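Local coordinates for protein putative triphosphoribosyl-dephospho-coA synthase (Archaeoglobus fulgidus DSM 4304, PDB 3H9P) that is of unknown function but may, like its CitG relatives, bind ATP and make triphosphoribosyl-dephospho-CoA, at residues L177-H180 with L181-K184; A199-I202 with T203-E207. One frame throughout, in Å; residues are numbered along the deposited sequence.

How the contacts relate
Both contacts are local, between residues three to five apart along a helix. Contact 1 lies on helix 171-182 and the residues after it, its centre about 14 Å from the centre of the chain. Contact 2 belongs to helix 196-208, its centre about 20 Å from that point. Each is partly buried; contact 1 sits deeper. Its side chains are mainly leucines and tyrosines packed between helices, with polar groups at Ser183 and Lys184. Contact 2 has a more solvent-facing side, where Lys201 lies over the Trp205 indole and passes near Glu204. The two touch directly: Leu182 O lies 3.4 Å from Thr203 CG2. In each, a side-chain hydroxyl bonds back to a carbonyl of an earlier residue.

Contact 1 (L177-H180 with L181-K184); sequences LYYH and LLSK
Ser183 turns its side chain back onto the helix and binds Tyr179 O twice. Its OG gives a bond of 2.7 Å to Tyr179 O, and its backbone N gives one of 2.8 Å to the same oxygen. The two donors arrive from opposite faces of the carbonyl plane. The first torsion is nearly eclipsed (chi1 8°), a strained setting that the bond from OG to Tyr179 O may pay for. Such a hydroxyl bond to the carbonyl four residues back is a familiar helix pattern; here it lies in the last part of helix 171-182 and what follows. Just before it, Leu181 N bonds to Leu177 O at 2.9 Å, and Leu182 N bonds to Tyr178 O.

Leu177 and Leu181 pack at an angle to each other. Leu177 CG lies opposite its own backbone N (chi1 -179°), and the CD1 branch meets Leu181 CG at 3.7 Å. Leu182 offers its CD2 branch to both tyrosines, 4.1 Å from Tyr178 CE2 and 4.0 Å from Tyr179 CD1. The tyrosines also meet: Tyr178 CD2 stands 3.7 Å above the plane of the Tyr179 ring, near its rim. His180 and Lys184 run side by side. Lys184 NZ forms a salt bridge with Glu159, and the ring of His180 stacks with Phe163.

Helix 230-246 packs on Tyr178 and Leu181, and helix 155-167 packs on Leu177 and Leu181. Leu182 reaches Leu218 of helix 212-225 and Ile202 and Ala206 of helix 196-208, so this part of the chain is packed among four other helices.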
ATOM      1  N   LEU A 177      -0.478 -23.286 -15.994  1.00 27.29           N
ATOM      2  CA  LEU A 177       0.342 -22.234 -15.361  1.00 27.87           C
ATOM      3  C   LEU A 177      -0.509 -21.304 -14.521  1.00 28.15           C
ATOM      4  O   LEU A 177      -0.198 -21.041 -13.373  1.00 29.13           O
ATOM      5  CB  LEU A 177       1.161 -21.407 -16.365  1.00 27.38           C
ATOM      6  CG  LEU A 177       2.030 -20.310 -15.674  1.00 28.32           C
ATOM      7  CD1 LEU A 177       2.869 -20.847 -14.474  1.00 28.64           C
ATOM      8  CD2 LEU A 177       2.951 -19.570 -16.604  1.00 26.57           C
ATOM      9  N   TYR A 178      -1.600 -20.819 -15.095  1.00 28.78           N
ATOM     10  CA  TYR A 178      -2.437 -19.848 -14.424  1.00 28.61           C
ATOM     11  C   TYR A 178      -2.931 -20.378 -13.078  1.00 28.53           C
ATOM     12  O   TYR A 178      -2.841 -19.679 -12.053  1.00 28.59           O
ATOM     13  CB  TYR A 178      -3.595 -19.430 -15.337  1.00 29.08           C
ATOM     14  CG  TYR A 178      -4.579 -18.502 -14.683  1.00 29.63           C
ATOM     15  CD1 TYR A 178      -4.283 -17.145 -14.522  1.00 32.55           C
ATOM     16  CD2 TYR A 178      -5.807 -18.980 -14.217  1.00 28.80           C
ATOM     17  CE1 TYR A 178      -5.215 -16.267 -13.907  1.00 32.01           C
ATOM     18  CE2 TYR A 178      -6.718 -18.146 -13.606  1.00 28.95           C
ATOM     19  CZ  TYR A 178      -6.426 -16.787 -13.451  1.00 31.21           C
ATOM     20  OH  TYR A 178      -7.345 -15.958 -12.848  1.00 29.02           O
ATOM     21  N   TYR A 179      -3.446 -21.606 -13.057  1.00 28.17           N
ATOM     22  CA  TYR A 179      -3.954 -22.148 -11.786  1.00 28.28           C
ATOM     23  C   TYR A 179      -2.858 -22.423 -10.758  1.00 28.19           C
ATOM     24  O   TYR A 179      -3.040 -22.172  -9.549  1.00 26.91           O
ATOM     25  CB  TYR A 179      -4.958 -23.297 -11.981  1.00 29.05           C
ATOM     26  CG  TYR A 179      -6.269 -22.790 -12.589  1.00 29.87           C
ATOM     27  CD1 TYR A 179      -7.307 -22.321 -11.777  1.00 30.93           C
ATOM     28  CD2 TYR A 179      -6.450 -22.750 -13.972  1.00 31.20           C
ATOM     29  CE1 TYR A 179      -8.499 -21.842 -12.320  1.00 31.13           C
ATOM     30  CE2 TYR A 179      -7.647 -22.275 -14.532  1.00 33.16           C
ATOM     31  CZ  TYR A 179      -8.663 -21.809 -13.691  1.00 33.36           C
ATOM     32  OH  TYR A 179      -9.847 -21.324 -14.229  1.00 36.24           O
ATOM     33  N   HIS A 180      -1.699 -22.870 -11.251  1.00 28.01           N
ATOM     34  CA  HIS A 180      -0.504 -22.948 -10.442  1.00 27.55           C
ATOM     35  C   HIS A 180      -0.182 -21.620  -9.754  1.00 27.25           C
ATOM     36  O   HIS A 180       0.050 -21.594  -8.541  1.00 25.58           O
ATOM     37  CB  HIS A 180       0.654 -23.330 -11.321  1.00 28.23           C
ATOM     38  CG  HIS A 180       1.942 -23.485 -10.589  1.00 30.54           C
ATOM     39  ND1 HIS A 180       2.203 -24.568  -9.769  1.00 30.54           N
ATOM     40  CD2 HIS A 180       3.064 -22.722 -10.584  1.00 31.84           C
ATOM     41  CE1 HIS A 180       3.431 -24.465  -9.289  1.00 29.39           C
ATOM     42  NE2 HIS A 180       3.973 -23.354  -9.763  1.00 33.50           N
ATOM     43  N   LEU A 181      -0.106 -20.525 -10.526  1.00 27.22           N
ATOM     44  CA  LEU A 181       0.236 -19.237  -9.911  1.00 27.33           C
ATOM     45  C   LEU A 181      -0.912 -18.794  -8.985  1.00 27.75           C
ATOM     46  O   LEU A 181      -0.675 -18.303  -7.876  1.00 28.24           O
ATOM     47  CB  LEU A 181       0.586 -18.177 -10.961  1.00 28.02           C
ATOM     48  CG  LEU A 181       1.789 -18.485 -11.878  1.00 28.54           C
ATOM     49  CD1 LEU A 181       1.972 -17.486 -13.062  1.00 22.79           C
ATOM     50  CD2 LEU A 181       3.039 -18.562 -11.068  1.00 24.45           C
ATOM     51  N   LEU A 182      -2.150 -19.019  -9.419  1.00 27.43           N
ATOM     52  CA  LEU A 182      -3.306 -18.718  -8.590  1.00 27.91           C
ATOM     53  C   LEU A 182      -3.251 -19.429  -7.212  1.00 27.77           C
ATOM     54  O   LEU A 182      -3.569 -18.819  -6.173  1.00 27.89           O
ATOM     55  CB  LEU A 182      -4.610 -19.039  -9.344  1.00 27.52           C
ATOM     56  CG  LEU A 182      -5.916 -18.379  -8.862  1.00 27.17           C
ATOM     57  CD1 LEU A 182      -5.892 -16.824  -9.000  1.00 22.89           C
ATOM     58  CD2 LEU A 182      -7.107 -18.979  -9.582  1.00 24.65           C
ATOM     59  N   SER A 183      -2.823 -20.688  -7.169  1.00 27.68           N
ATOM     60  CA  SER A 183      -2.722 -21.355  -5.844  1.00 28.52           C
ATOM     61  C   SER A 183      -1.499 -21.010  -4.987  1.00 28.51           C
ATOM     62  O   SER A 183      -1.377 -21.492  -3.860  1.00 29.31           O
ATOM     63  CB  SER A 183      -2.955 -22.889  -5.872  1.00 28.52           C
ATOM     64  OG  SER A 183      -3.040 -23.429  -7.163  1.00 27.68           O
ATOM     65  N   LYS A 184      -0.613 -20.174  -5.487  1.00 28.25           N
ATOM     66  CA  LYS A 184       0.667 -20.011  -4.829  1.00 29.64           C
ATOM     67  C   LYS A 184       0.799 -18.597  -4.275  1.00 29.76           C
ATOM     68  O   LYS A 184       1.402 -18.375  -3.234  1.00 30.29           O
ATOM     69  CB  LYS A 184       1.776 -20.318  -5.843  1.00 29.52           C
ATOM     70  CG  LYS A 184       3.134 -20.543  -5.281  1.00 31.11           C
ATOM     71  CD  LYS A 184       4.098 -20.791  -6.424  1.00 32.48           C
ATOM     72  CE  LYS A 184       5.461 -21.181  -5.938  1.00 33.18           C
ATOM     73  NZ  LYS A 184       5.556 -22.653  -5.978  1.00 37.47           N
TER

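Contact 2 (A199-I202 with T203-E207); sequences AEKI and TEWAE
Lys201 runs across the Trp205 indole, one turn further along helix 196-208. Its CB sits over the face of the six-membered ring, 4.1 Å from the ring centroid and 19° off the normal, a CH-pi contact. CG comes closer still, 3.2 Å from Trp205 CZ2 and nearly as near to CE2. The chain then bends at chi2 (84°), and CD passes 3.6 Å from Glu204 OE1. NZ ends 4.5 Å from Glu204 OE1, which is near but too far for a salt bridge. Lys201 O also lies over a face of the indole and takes a backbone bond from Trp205 N.

These are i to i+3 and i to i+4 contacts along one helix of an all-helical fold. On another side of the turn, Thr203 OG1 bonds to Glu200 O at 2.6 Å. That oxygen also receives a weak bond from Glu204 N. Ala206 N bonds to Ile202 O.

Ile202 CD1 touches Trp205 CZ3 and CE3, each at 3.4 Å. An alanine in place of Trp205 would probably leave the Lys201 methylenes and the Ile202 tip without their aromatic partner and let the lysine chain swing more freely. Trp205 also meets Tyr198 edge-to-face, and it packs on Leu218 and Lys221 of helix 212-225.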
ATOM      1  N   ALA A 199      -8.293 -12.998  -0.418  1.00 31.85           N
ATOM      2  CA  ALA A 199      -7.161 -13.352  -1.291  1.00 32.61           C
ATOM      3  C   ALA A 199      -6.500 -14.723  -0.930  1.00 33.14           C
ATOM      4  O   ALA A 199      -6.219 -15.546  -1.807  1.00 33.12           O
ATOM      5  CB  ALA A 199      -6.139 -12.225  -1.321  1.00 31.51           C
ATOM      6  N   GLU A 200      -6.259 -14.961   0.352  1.00 34.06           N
ATOM      7  CA  GLU A 200      -5.647 -16.230   0.799  1.00 35.01           C
ATOM      8  C   GLU A 200      -6.576 -17.372   0.454  1.00 34.94           C
ATOM      9  O   GLU A 200      -6.135 -18.475   0.128  1.00 34.76           O
ATOM     10  CB  GLU A 200      -5.393 -16.224   2.308  1.00 35.05           C
ATOM     11  CG  GLU A 200      -3.973 -16.572   2.686  1.00 37.28           C
ATOM     12  CD  GLU A 200      -3.139 -15.336   3.015  1.00 41.47           C
ATOM     13  OE1 GLU A 200      -3.146 -14.883   4.183  1.00 43.29           O
ATOM     14  OE2 GLU A 200      -2.463 -14.808   2.114  1.00 44.73           O
ATOM     15  N   LYS A 201      -7.873 -17.087   0.491  1.00 35.45           N
ATOM     16  CA  LYS A 201      -8.863 -18.122   0.272  1.00 36.42           C
ATOM     17  C   LYS A 201      -8.886 -18.591  -1.171  1.00 36.10           C
ATOM     18  O   LYS A 201      -9.199 -19.737  -1.435  1.00 37.26           O
ATOM     19  CB  LYS A 201     -10.248 -17.660   0.709  1.00 36.35           C
ATOM     20  CG  LYS A 201     -11.117 -18.805   1.173  1.00 38.69           C
ATOM     21  CD  LYS A 201     -10.894 -19.191   2.625  1.00 39.39           C
ATOM     22  CE  LYS A 201     -12.107 -19.936   3.174  1.00 40.12           C
ATOM     23  NZ  LYS A 201     -11.989 -20.337   4.631  1.00 41.54           N
ATOM     24  N   ILE A 202      -8.551 -17.694  -2.097  1.00 36.44           N
ATOM     25  CA  ILE A 202      -8.430 -18.004  -3.523  1.00 35.15           C
ATOM     26  C   ILE A 202      -7.360 -19.031  -3.739  1.00 34.36           C
ATOM     27  O   ILE A 202      -7.546 -19.971  -4.495  1.00 33.82           O
ATOM     28  CB  ILE A 202      -8.077 -16.744  -4.358  1.00 36.08           C
ATOM     29  CG1 ILE A 202      -9.141 -15.659  -4.172  1.00 37.08           C
ATOM     30  CG2 ILE A 202      -7.909 -17.075  -5.884  1.00 32.98           C
ATOM     31  CD1 ILE A 202     -10.497 -16.126  -4.491  1.00 39.97           C
ATOM     32  N   THR A 203      -6.220 -18.857  -3.082  1.00 34.47           N
ATOM     33  CA  THR A 203      -5.158 -19.826  -3.253  1.00 34.06           C
ATOM     34  C   THR A 203      -5.678 -21.206  -2.860  1.00 33.61           C
ATOM     35  O   THR A 203      -5.455 -22.170  -3.589  1.00 33.60           O
ATOM     36  CB  THR A 203      -3.894 -19.457  -2.514  1.00 34.04           C
ATOM     37  OG1 THR A 203      -4.144 -19.540  -1.121  1.00 34.90           O
ATOM     38  CG2 THR A 203      -3.461 -18.036  -2.878  1.00 34.08           C
ATOM     39  N   GLU A 204      -6.448 -21.285  -1.775  1.00 33.25           N
ATOM     40  CA  GLU A 204      -6.974 -22.585  -1.311  1.00 32.85           C
ATOM     41  C   GLU A 204      -8.029 -23.161  -2.246  1.00 32.44           C
ATOM     42  O   GLU A 204      -8.097 -24.396  -2.422  1.00 31.66           O
ATOM     43  CB  GLU A 204      -7.499 -22.507   0.123  1.00 31.68           C
ATOM     44  CG  GLU A 204      -6.390 -22.149   1.094  1.00 33.09           C
ATOM     45  CD  GLU A 204      -6.880 -21.744   2.474  1.00 34.78           C
ATOM     46  OE1 GLU A 204      -8.071 -21.403   2.602  1.00 35.77           O
ATOM     47  OE2 GLU A 204      -6.063 -21.758   3.429  1.00 35.81           O
ATOM     48  N   TRP A 205      -8.851 -22.277  -2.823  1.00 31.77           N
ATOM     49  CA  TRP A 205      -9.879 -22.724  -3.764  1.00 32.06           C
ATOM     50  C   TRP A 205      -9.208 -23.106  -5.054  1.00 32.41           C
ATOM     51  O   TRP A 205      -9.572 -24.109  -5.672  1.00 32.46           O
ATOM     52  CB  TRP A 205     -10.925 -21.647  -4.045  1.00 32.70           C
ATOM     53  CG  TRP A 205     -11.697 -21.206  -2.832  1.00 34.66           C
ATOM     54  CD1 TRP A 205     -11.961 -21.943  -1.705  1.00 34.66           C
ATOM     55  CD2 TRP A 205     -12.310 -19.931  -2.629  1.00 34.24           C
ATOM     56  NE1 TRP A 205     -12.681 -21.195  -0.809  1.00 35.96           N
ATOM     57  CE2 TRP A 205     -12.915 -19.957  -1.351  1.00 36.23           C
ATOM     58  CE3 TRP A 205     -12.415 -18.770  -3.402  1.00 33.18           C
ATOM     59  CZ2 TRP A 205     -13.629 -18.858  -0.832  1.00 36.12           C
ATOM     60  CZ3 TRP A 205     -13.097 -17.675  -2.877  1.00 32.66           C
ATOM     61  CH2 TRP A 205     -13.691 -17.727  -1.605  1.00 34.72           C
ATOM     62  N   ALA A 206      -8.203 -22.316  -5.453  1.00 32.26           N
ATOM     63  CA  ALA A 206      -7.459 -22.631  -6.671  1.00 32.50           C
ATOM     64  C   ALA A 206      -6.835 -24.009  -6.569  1.00 31.85           C
ATOM     65  O   ALA A 206      -6.923 -24.769  -7.514  1.00 31.99           O
ATOM     66  CB  ALA A 206      -6.391 -21.555  -7.025  1.00 31.61           C
ATOM     67  N   GLU A 207      -6.218 -24.345  -5.438  1.00 31.97           N
ATOM     68  CA  GLU A 207      -5.468 -25.613  -5.390  1.00 32.56           C
ATOM     69  C   GLU A 207      -6.425 -26.800  -5.395  1.00 33.25           C
ATOM     70  O   GLU A 207      -6.028 -27.918  -5.634  1.00 32.38           O
ATOM     71  CB  GLU A 207      -4.486 -25.689  -4.211  1.00 31.61           C
ATOM     72  CG  GLU A 207      -5.118 -25.640  -2.851  1.00 31.37           C
ATOM     73  CD  GLU A 207      -4.097 -25.625  -1.715  1.00 32.88           C
ATOM     74  OE1 GLU A 207      -2.874 -25.684  -1.992  1.00 30.36           O
ATOM     75  OE2 GLU A 207      -4.526 -25.592  -0.535  1.00 33.02           O
TER